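PDB 5NJL: cell surface protein (Putative S-layer protein) from Clostridioides difficile R20291, which probably sits in the S-layer of the bacterial cell wall and acts as an adhesin, having an extended three-domain fold and supporting cell adhesion in vitro. Local coordinates for residues E72-I77 with L206-I211; I39-V44 with T78-I83; D137-T142 with I155-G160. One frame throughout, in Å; residues are numbered along the deposited sequence. Where two conformers were deposited one is given.

Interaction 1. Residues E72-I77 with L206-I211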
loop_
_atom_site.group_PDB
_atom_site.type_symbol
_atom_site.label_atom_id
_atom_site.label_comp_id
_atom_site.label_asym_id
_atom_site.label_seq_id
_atom_site.Cartn_x
_atom_site.Cartn_y
_atom_site.Cartn_z
ATOM N N GLU A 72 25.082 3.122 -2.892
ATOM C CA GLU A 72 23.648 3.340 -2.929
ATOM C C GLU A 72 22.977 3.226 -1.567
ATOM O O GLU A 72 23.534 2.673 -0.612
ATOM C CB GLU A 72 22.993 2.371 -3.919
ATOM C CG GLU A 72 23.189 0.905 -3.592
ATOM C CD GLU A 72 22.705 0.002 -4.717
ATOM O OE1 GLU A 72 23.120 0.202 -5.883
ATOM O OE2 GLU A 72 21.919 -0.918 -4.419
ATOM N N LEU A 73 21.756 3.746 -1.532
ATOM C CA LEU A 73 20.933 3.831 -0.326
ATOM C C LEU A 73 19.520 3.442 -0.765
ATOM O O LEU A 73 19.107 3.815 -1.866
ATOM C CB LEU A 73 20.947 5.287 0.148
ATOM C CG LEU A 73 20.738 5.713 1.584
ATOM C CD1 LEU A 73 21.671 4.949 2.519
ATOM C CD2 LEU A 73 20.962 7.221 1.687
ATOM N N ILE A 74 18.799 2.701 0.072
ATOM C CA ILE A 74 17.417 2.313 -0.214
ATOM C C ILE A 74 16.511 3.084 0.742
ATOM O O ILE A 74 16.803 3.129 1.924
ATOM C CB ILE A 74 17.202 0.794 0.014
ATOM C CG1 ILE A 74 18.175 -0.046 -0.835
ATOM C CG2 ILE A 74 15.764 0.386 -0.304
ATOM C CD1 ILE A 74 17.908 0.018 -2.322
ATOM N N VAL A 75 15.460 3.709 0.217
ATOM C CA VAL A 75 14.449 4.397 1.038
ATOM C C VAL A 75 13.097 3.713 0.784
ATOM O O VAL A 75 12.682 3.613 -0.377
ATOM C CB VAL A 75 14.339 5.893 0.667
ATOM C CG1 VAL A 75 13.277 6.597 1.498
ATOM C CG2 VAL A 75 15.691 6.594 0.809
ATOM N N THR A 76 12.426 3.246 1.844
ATOM C CA THR A 76 11.036 2.751 1.708
ATOM C C THR A 76 10.041 3.681 2.383
ATOM O O THR A 76 10.336 4.263 3.422
ATOM C CB THR A 76 10.872 1.312 2.214
ATOM O OG1 THR A 76 11.010 1.250 3.634
ATOM C CG2 THR A 76 11.919 0.403 1.563
ATOM N N ILE A 77 8.916 3.892 1.718
ATOM C CA ILE A 77 7.845 4.770 2.179
ATOM C C ILE A 77 6.626 3.867 2.398
ATOM O O ILE A 77 6.137 3.229 1.444
ATOM C CB ILE A 77 7.543 5.839 1.133
ATOM C CG1 ILE A 77 8.818 6.656 0.812
ATOM C CG2 ILE A 77 6.373 6.735 1.554
ATOM C CD1 ILE A 77 8.585 7.753 -0.202
ATOM N N LEU A 206 4.152 2.011 -0.211
ATOM C CA LEU A 206 3.956 2.876 -1.353
ATOM C C LEU A 206 5.139 2.892 -2.312
ATOM O O LEU A 206 4.945 3.036 -3.517
ATOM C CB LEU A 206 3.679 4.294 -0.883
ATOM C CG LEU A 206 2.353 4.475 -0.131
ATOM C CD1 LEU A 206 2.287 5.902 0.391
ATOM C CD2 LEU A 206 1.169 4.165 -1.046
ATOM N N ALA A 207 6.359 2.807 -1.784
ATOM C CA ALA A 207 7.538 2.970 -2.638
ATOM C C ALA A 207 8.779 2.361 -2.059
ATOM O O ALA A 207 8.911 2.210 -0.853
ATOM C CB ALA A 207 7.770 4.434 -2.958
ATOM N N GLU A 208 9.688 1.995 -2.958
ATOM C CA GLU A 208 11.047 1.593 -2.621
ATOM C C GLU A 208 11.904 2.367 -3.626
ATOM O O GLU A 208 11.771 2.164 -4.838
ATOM C CB GLU A 208 11.168 0.085 -2.800
ATOM C CG GLU A 208 12.540 -0.537 -2.621
ATOM C CD GLU A 208 12.612 -1.923 -3.279
ATOM O OE1 GLU A 208 11.831 -2.825 -2.868
ATOM O OE2 GLU A 208 13.436 -2.100 -4.221
ATOM N N ILE A 209 12.707 3.313 -3.141
ATOM C CA ILE A 209 13.518 4.165 -4.012
ATOM C C ILE A 209 14.973 3.831 -3.745
ATOM O O ILE A 209 15.418 3.901 -2.605
ATOM C CB ILE A 209 13.266 5.660 -3.780
ATOM C CG1 ILE A 209 11.783 5.995 -3.948
ATOM C CG2 ILE A 209 14.110 6.516 -4.721
ATOM C CD1 ILE A 209 11.088 6.211 -2.626
ATOM N N THR A 210 15.702 3.454 -4.805
ATOM C CA THR A 210 17.136 3.173 -4.715
ATOM C C THR A 210 17.878 4.410 -5.208
ATOM O O THR A 210 17.653 4.870 -6.316
ATOM C CB THR A 210 17.522 1.944 -5.559
ATOM O OG1 THR A 210 16.747 0.831 -5.116
ATOM C CG2 THR A 210 19.018 1.609 -5.395
ATOM N N ILE A 211 18.720 4.976 -4.346
ATOM C CA ILE A 211 19.463 6.176 -4.662
ATOM C C ILE A 211 20.894 5.718 -4.951
ATOM O O ILE A 211 21.496 5.066 -4.131
ATOM C CB ILE A 211 19.488 7.182 -3.493
ATOM C CG1 ILE A 211 18.064 7.526 -3.033
ATOM C CG2 ILE A 211 20.187 8.463 -3.930
ATOM C CD1 ILE A 211 18.054 8.227 -1.686
#
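A classic beta bulge closes one end of the antiparallel pairing between Glu72-Ile77 and Leu206-Ile211, two inner strands of a five-stranded mixed sheet: Leu206 and Ala207 both face Ile77. The Ile77 carbonyl accepts twice, from Leu206 N at 2.9 Å to Ile77 O and, longer, from Ala207 N at 3.3 Å. Away from the bulge the pairing is regular, with Val75 and Ile209 exchanging nearly straight bonds, Val75 N to Ile209 O and Ile209 N to Val75 O both 2.8 Å. On the face of Leu73, Val75, Ile77, Ile209 and Ile211, contact is made by methyl ends: Ile77 CD1 meets Ile209 CD1 at 3.8 Å, and Val75 CG2 lies as far from Ile211 CD1. Helices 14-25 and 57-65 cover this side. On the other face Ile74 and Thr210 run side by side; chi1 -57° and chi2 -69° together bring Ile74 CD1 within 3.1 Å of Thr210 OG1, a tight approach of methyl to hydroxyl. Glu72 turns its carboxylate to Lys263, a salt bridge beyond the pair. The mutual bonds thus serve alternate residues, while Ile74, Thr76 and Glu208 bond to flanking strands; one face is aliphatic, the other mixed.

Interaction 2. Residues I39-V44 with T78-I83. With SO4 (sulfate ion), chain C.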
loop_
_atom_site.group_PDB
_atom_site.type_symbol
_atom_site.label_atom_id
_atom_site.label_comp_id
_atom_site.label_asym_id
_atom_site.label_seq_id
_atom_site.Cartn_x
_atom_site.Cartn_y
_atom_site.Cartn_z
ATOM N N ILE A 39 1.723 9.793 10.027
ATOM C CA ILE A 39 0.988 8.890 9.140
ATOM C C ILE A 39 1.947 7.971 8.381
ATOM O O ILE A 39 1.599 6.839 8.119
ATOM C CB ILE A 39 0.118 9.688 8.166
ATOM C CG1 ILE A 39 -0.989 10.414 8.934
ATOM C CG2 ILE A 39 -0.500 8.808 7.086
ATOM C CD1 ILE A 39 -1.580 11.567 8.168
ATOM N N TYR A 40 3.148 8.458 8.060
ATOM C CA TYR A 40 4.122 7.723 7.252
ATOM C C TYR A 40 5.289 7.184 8.045
ATOM O O TYR A 40 5.720 7.771 9.075
ATOM C CB TYR A 40 4.588 8.595 6.073
ATOM C CG TYR A 40 3.464 8.907 5.126
ATOM C CD1 TYR A 40 3.125 8.014 4.086
ATOM C CD2 TYR A 40 2.684 10.053 5.279
ATOM C CE1 TYR A 40 2.062 8.276 3.238
ATOM C CE2 TYR A 40 1.621 10.316 4.442
ATOM C CZ TYR A 40 1.322 9.422 3.417
ATOM O OH TYR A 40 0.268 9.681 2.589
ATOM N N GLU A 41 5.758 6.007 7.603
ATOM C CA GLU A 41 6.902 5.354 8.173
ATOM C C GLU A 41 7.952 5.301 7.073
ATOM O O GLU A 41 7.728 4.688 6.017
ATOM C CB GLU A 41 6.594 3.935 8.661
ATOM C CG GLU A 41 7.758 3.261 9.372
ATOM C CD GLU A 41 7.390 1.915 9.968
ATOM O OE1 GLU A 41 6.618 1.876 10.929
ATOM O OE2 GLU A 41 7.876 0.889 9.483
ATOM N N ILE A 42 9.087 5.944 7.336
ATOM C CA ILE A 42 10.175 6.010 6.356
ATOM C C ILE A 42 11.314 5.185 6.901
ATOM O O ILE A 42 11.696 5.322 8.080
ATOM C CB ILE A 42 10.659 7.454 6.126
ATOM C CG1 ILE A 42 9.491 8.387 5.848
ATOM C CG2 ILE A 42 11.697 7.506 5.000
ATOM C CD1 ILE A 42 8.652 8.035 4.647
ATOM N N LYS A 43 11.852 4.306 6.059
ATOM C CA LYS A 43 12.991 3.521 6.439
ATOM C C LYS A 43 14.113 3.755 5.415
ATOM O O LYS A 43 13.857 4.043 4.250
ATOM C CB LYS A 43 12.662 2.035 6.508
ATOM C CG LYS A 43 11.661 1.612 7.560
ATOM C CD LYS A 43 11.578 0.093 7.563
ATOM C CE LYS A 43 10.416 -0.397 8.401
ATOM N NZ LYS A 43 10.576 -1.848 8.690
ATOM N N VAL A 44 15.335 3.714 5.902
ATOM C CA VAL A 44 16.538 3.989 5.076
ATOM C C VAL A 44 17.599 2.985 5.474
ATOM O O VAL A 44 17.766 2.689 6.656
ATOM C CB VAL A 44 17.087 5.419 5.299
ATOM C CG1 VAL A 44 18.255 5.706 4.360
ATOM C CG2 VAL A 44 16.002 6.444 5.062
ATOM N N THR A 78 6.179 3.798 3.646
ATOM C CA THR A 78 4.999 3.044 4.053
ATOM C C THR A 78 3.936 4.007 4.631
ATOM O O THR A 78 4.237 4.815 5.497
ATOM C CB THR A 78 5.388 1.974 5.075
ATOM O OG1 THR A 78 6.400 1.125 4.520
ATOM C CG2 THR A 78 4.189 1.109 5.462
ATOM N N ASP A 79 2.721 3.941 4.094
ATOM C CA ASP A 79 1.521 4.533 4.697
ATOM C C ASP A 79 1.115 3.635 5.856
ATOM O O ASP A 79 0.829 2.445 5.664
ATOM C CB ASP A 79 0.450 4.653 3.593
ATOM C CG ASP A 79 -0.876 5.206 4.061
ATOM O OD1 ASP A 79 -1.072 5.553 5.250
ATOM O OD2 ASP A 79 -1.756 5.323 3.190
ATOM N N LYS A 80 1.122 4.158 7.080
ATOM C CA LYS A 80 0.736 3.363 8.238
ATOM C C LYS A 80 -0.794 3.106 8.328
ATOM O O LYS A 80 -1.240 2.438 9.257
ATOM C CB LYS A 80 1.214 3.991 9.545
ATOM C CG LYS A 80 2.732 4.060 9.708
ATOM C CD LYS A 80 3.158 4.928 10.897
ATOM C CE LYS A 80 3.056 4.259 12.255
ATOM N NZ LYS A 80 3.772 2.967 12.266
ATOM N N GLY A 81 -1.563 3.655 7.388
ATOM C CA GLY A 81 -3.000 3.414 7.290
ATOM C C GLY A 81 -3.738 4.623 7.799
ATOM O O GLY A 81 -3.656 4.937 8.988
ATOM N N HIS A 82 -4.428 5.310 6.897
ATOM C CA HIS A 82 -5.215 6.473 7.260
ATOM C C HIS A 82 -6.464 6.617 6.411
ATOM O O HIS A 82 -6.563 6.055 5.318
ATOM C CB HIS A 82 -4.352 7.741 7.174
ATOM C CG HIS A 82 -3.947 8.118 5.789
ATOM N ND1 HIS A 82 -2.996 7.427 5.070
ATOM C CD2 HIS A 82 -4.360 9.131 4.992
ATOM C CE1 HIS A 82 -2.851 8.001 3.884
ATOM N NE2 HIS A 82 -3.669 9.028 3.811
ATOM N N ILE A 83 -7.422 7.370 6.923
ATOM C CA ILE A 83 -8.647 7.668 6.184
ATOM C C ILE A 83 -9.206 8.949 6.754
ATOM O O ILE A 83 -8.942 9.271 7.903
ATOM C CB ILE A 83 -9.659 6.493 6.326
ATOM C CG1 ILE A 83 -10.613 6.413 5.128
ATOM C CG2 ILE A 83 -10.432 6.564 7.635
ATOM C CD1 ILE A 83 -11.478 5.156 5.137
HETATM S S SO4 C . -4.191 10.878 0.788
HETATM O O1 SO4 C . -4.096 11.206 2.223
HETATM O O2 SO4 C . -3.153 11.622 0.034
HETATM O O3 SO4 C . -5.533 11.268 0.287
HETATM O O4 SO4 C . -3.992 9.413 0.630
HETATM O O HOH W 1 8.887 2.300 5.101
HETATM O O HOH W 2 6.420 4.001 12.278
#
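Antiparallel strand pairing that gives way to side-chain contacts joins Ile39-Val44 to Thr78-Ile83, where strand 72-79 runs out of the sheet into a turn. Glu41 and Thr78 form the hydrogen-bonded pair, with Glu41 N 2.9 Å from Thr78 O, and a water links Glu41 O to Thr78 OG1. Two residues on, Lys80 N still bonds to Ile39 O. The Lys80 chain then passes over that carbonyl, bends at its last two torsions and brings NZ to 3.3 Å from Glu41 OE1, a salt bridge whose hydrogen bond is weak, with a water that donates to OE1 and accepts from NZ between the same two atoms. Glu41 reaches it with CG opposite the backbone N (chi1 -175°) and an extended chain; Lys43 adds a long ion pair to the other carboxylate oxygen.

Beyond the strand end lies an Asx turn: Asp79 OD1 accepts from Gly81 N, above the carboxylate plane, and from His82 ND1, 2.7 Å from OD1, on the opposite face. The ND1 bond lies close to the imidazole plane, so it should limit rotation of the ring; NE2, at the other side of the ring, donates to a sulfate, probably from the crystallisation liquor, with NE2 2.7 Å from O1. Ile39 CG2 touches His82 ND1 at 3.5 Å and also lies over one face of the Tyr40 ring, toward its rim. Tyr40 CE1 lies 4.0 Å from Asp79 CB, the two side chains crossing at a slant.

Interaction 3. Residues D137-T142 with I155-G160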
loop_
_atom_site.group_PDB
_atom_site.type_symbol
_atom_site.label_atom_id
_atom_site.label_comp_id
_atom_site.label_asym_id
_atom_site.label_seq_id
_atom_site.Cartn_x
_atom_site.Cartn_y
_atom_site.Cartn_z
ATOM N N ASP A 137 -26.146 -7.018 -6.574
ATOM C CA ASP A 137 -24.946 -6.965 -5.773
ATOM C C ASP A 137 -25.116 -6.096 -4.501
ATOM O O ASP A 137 -24.294 -5.225 -4.202
ATOM C CB ASP A 137 -23.797 -6.456 -6.646
ATOM C CG ASP A 137 -22.486 -6.977 -6.227
ATOM O OD1 ASP A 137 -22.415 -7.948 -5.446
ATOM O OD2 ASP A 137 -21.503 -6.398 -6.708
ATOM N N LYS A 138 -26.182 -6.382 -3.753
ATOM C CA LYS A 138 -26.513 -5.665 -2.523
ATOM C C LYS A 138 -26.894 -6.611 -1.386
ATOM O O LYS A 138 -27.477 -7.675 -1.626
ATOM C CB LYS A 138 -27.694 -4.721 -2.780
ATOM C CG LYS A 138 -27.441 -3.646 -3.833
ATOM C CD LYS A 138 -26.318 -2.695 -3.457
ATOM C CE LYS A 138 -26.064 -1.681 -4.578
ATOM N NZ LYS A 138 -24.868 -0.828 -4.317
ATOM N N LEU A 139 -26.570 -6.211 -0.162
ATOM C CA LEU A 139 -27.088 -6.862 1.050
ATOM C C LEU A 139 -28.345 -6.065 1.436
ATOM O O LEU A 139 -28.279 -4.844 1.573
ATOM C CB LEU A 139 -26.052 -6.793 2.152
ATOM C CG LEU A 139 -26.428 -7.130 3.576
ATOM C CD1 LEU A 139 -26.835 -8.583 3.677
ATOM C CD2 LEU A 139 -25.305 -6.835 4.529
ATOM N N VAL A 140 -29.474 -6.749 1.569
ATOM C CA VAL A 140 -30.745 -6.104 1.897
ATOM C C VAL A 140 -31.192 -6.640 3.249
ATOM O O VAL A 140 -31.470 -7.845 3.407
ATOM C CB VAL A 140 -31.777 -6.386 0.810
ATOM C CG1 VAL A 140 -33.107 -5.711 1.096
ATOM C CG2 VAL A 140 -31.229 -5.991 -0.567
ATOM N N ILE A 141 -31.280 -5.739 4.215
ATOM C CA ILE A 141 -31.695 -6.066 5.560
ATOM C C ILE A 141 -33.117 -5.575 5.782
ATOM O O ILE A 141 -33.417 -4.385 5.581
ATOM C CB ILE A 141 -30.718 -5.467 6.547
ATOM C CG1 ILE A 141 -29.328 -6.118 6.332
ATOM C CG2 ILE A 141 -31.166 -5.703 7.984
ATOM C CD1 ILE A 141 -28.227 -5.335 6.979
ATOM N N THR A 142 -34.006 -6.478 6.205
ATOM C CA THR A 142 -35.419 -6.125 6.391
ATOM C C THR A 142 -35.798 -6.463 7.825
ATOM O O THR A 142 -35.625 -7.601 8.277
ATOM C CB THR A 142 -36.290 -6.834 5.361
ATOM O OG1 THR A 142 -36.078 -6.222 4.086
ATOM C CG2 THR A 142 -37.760 -6.768 5.702
ATOM N N ILE A 155 -33.145 -1.769 4.602
ATOM C CA ILE A 155 -31.886 -1.032 4.444
ATOM C C ILE A 155 -31.055 -1.779 3.410
ATOM O O ILE A 155 -30.917 -3.012 3.511
ATOM C CB ILE A 155 -31.093 -1.009 5.777
ATOM C CG1 ILE A 155 -31.889 -0.331 6.905
ATOM C CG2 ILE A 155 -29.726 -0.352 5.627
ATOM C CD1 ILE A 155 -32.064 1.152 6.732
ATOM N N GLU A 156 -30.492 -1.033 2.449
ATOM C CA GLU A 156 -29.633 -1.597 1.395
ATOM C C GLU A 156 -28.166 -1.241 1.678
ATOM O O GLU A 156 -27.834 -0.072 1.934
ATOM C CB GLU A 156 -30.062 -1.111 0.002
ATOM C CG GLU A 156 -29.109 -1.480 -1.138
ATOM C CD GLU A 156 -29.526 -0.887 -2.479
ATOM O OE1 GLU A 156 -30.647 -1.213 -2.928
ATOM O OE2 GLU A 156 -28.736 -0.099 -3.068
ATOM N N ILE A 157 -27.307 -2.259 1.633
ATOM C CA ILE A 157 -25.876 -2.146 1.940
ATOM C C ILE A 157 -25.138 -2.655 0.697
ATOM O O ILE A 157 -25.487 -3.708 0.142
ATOM C CB ILE A 157 -25.499 -2.985 3.182
ATOM C CG1 ILE A 157 -26.317 -2.592 4.431
ATOM C CG2 ILE A 157 -24.010 -2.891 3.494
ATOM C CD1 ILE A 157 -26.032 -1.220 4.979
ATOM N N GLY A 158 -24.134 -1.902 0.249
ATOM C CA GLY A 158 -23.379 -2.257 -0.951
ATOM C C GLY A 158 -21.877 -2.380 -0.753
ATOM O O GLY A 158 -21.339 -2.130 0.323
ATOM N N ILE A 159 -21.206 -2.741 -1.836
ATOM C CA ILE A 159 -19.757 -2.810 -1.852
ATOM C C ILE A 159 -19.262 -1.402 -1.567
ATOM O O ILE A 159 -19.788 -0.419 -2.103
ATOM C CB ILE A 159 -19.215 -3.332 -3.204
ATOM C CG1 ILE A 159 -19.625 -4.804 -3.403
ATOM C CG2 ILE A 159 -17.683 -3.236 -3.237
ATOM C CD1 ILE A 159 -19.416 -5.338 -4.800
ATOM N N GLY A 160 -18.302 -1.302 -0.667
ATOM C CA GLY A 160 -17.710 -0.032 -0.306
ATOM C C GLY A 160 -18.318 0.585 0.923
ATOM O O GLY A 160 -17.769 1.528 1.455
HETATM O O HOH W 3 -22.859 -2.901 -4.169
HETATM O O HOH W 4 -26.292 0.428 -2.140
#
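Lys138 and Glu156 lay their aliphatic chains across each other on one face of the beta hairpin formed by strands 138-145 and 152-158, in the conformer described, one of two for Glu156. The bend of Lys138 at chi2 (-62°) turns CD and CE along the extended glutamate chain, and Lys138 CG lies 3.7 Å from Glu156 CD. The charged ends stop short of a salt bridge, Lys138 NZ lying 4.1 Å from Glu156 OE2, and a water accepting from NZ and donating to OE2 spans them; these OE2 contacts are tentative, resting on that one conformer. A second water accepts a hydrogen bond from NZ and another from Ile159 N and donates to Asp137 O, tying the open end of the hairpin together. Lys138 CD also runs over Gly158 CA at 3.9 Å, where the glycine presents no side chain.

On the reverse face Leu139 and Ile157 stand side by side and point the same way, Leu139 CB 4.0 Å from Ile157 CB. Leu139 holds CG opposite its backbone N (chi1 167°), which leaves CD2 4.1 Å from Ile157 CB, whereas the end of Ile157 leads away from the partner strand. Their backbones, and those of Ile141 and Ile155, close two hydrogen-bonded pairs. Strand 138-145 is the middle one of a three-stranded antiparallel sheet, with 126-133 beyond it, and Leu139 and Ile141 pack against helix 101-115, which Ile159 meets through Leu104.

How the interactions relate
From the N terminus, Ile39-Val44 comes first, and interaction 2 closes its loop when the chain returns at Thr78-Ile83. Glu72-Ile77 has been passed by then, but its partner Leu206-Ile211 comes much later, so interactions 1 and 2 cross along the chain. Both use strand 72-79, which lies between 40-45 and 204-212 in one sheet; they touch through the probable hydrogen bond from Thr76 N to Lys43 O (2.9 Å) and through packing. Interaction 3 is a local hairpin, nested in the long loop that interaction 1 closes and in series after interaction 2. It belongs to a separate three-stranded sheet, its centre about 42 Å from that of interaction 1.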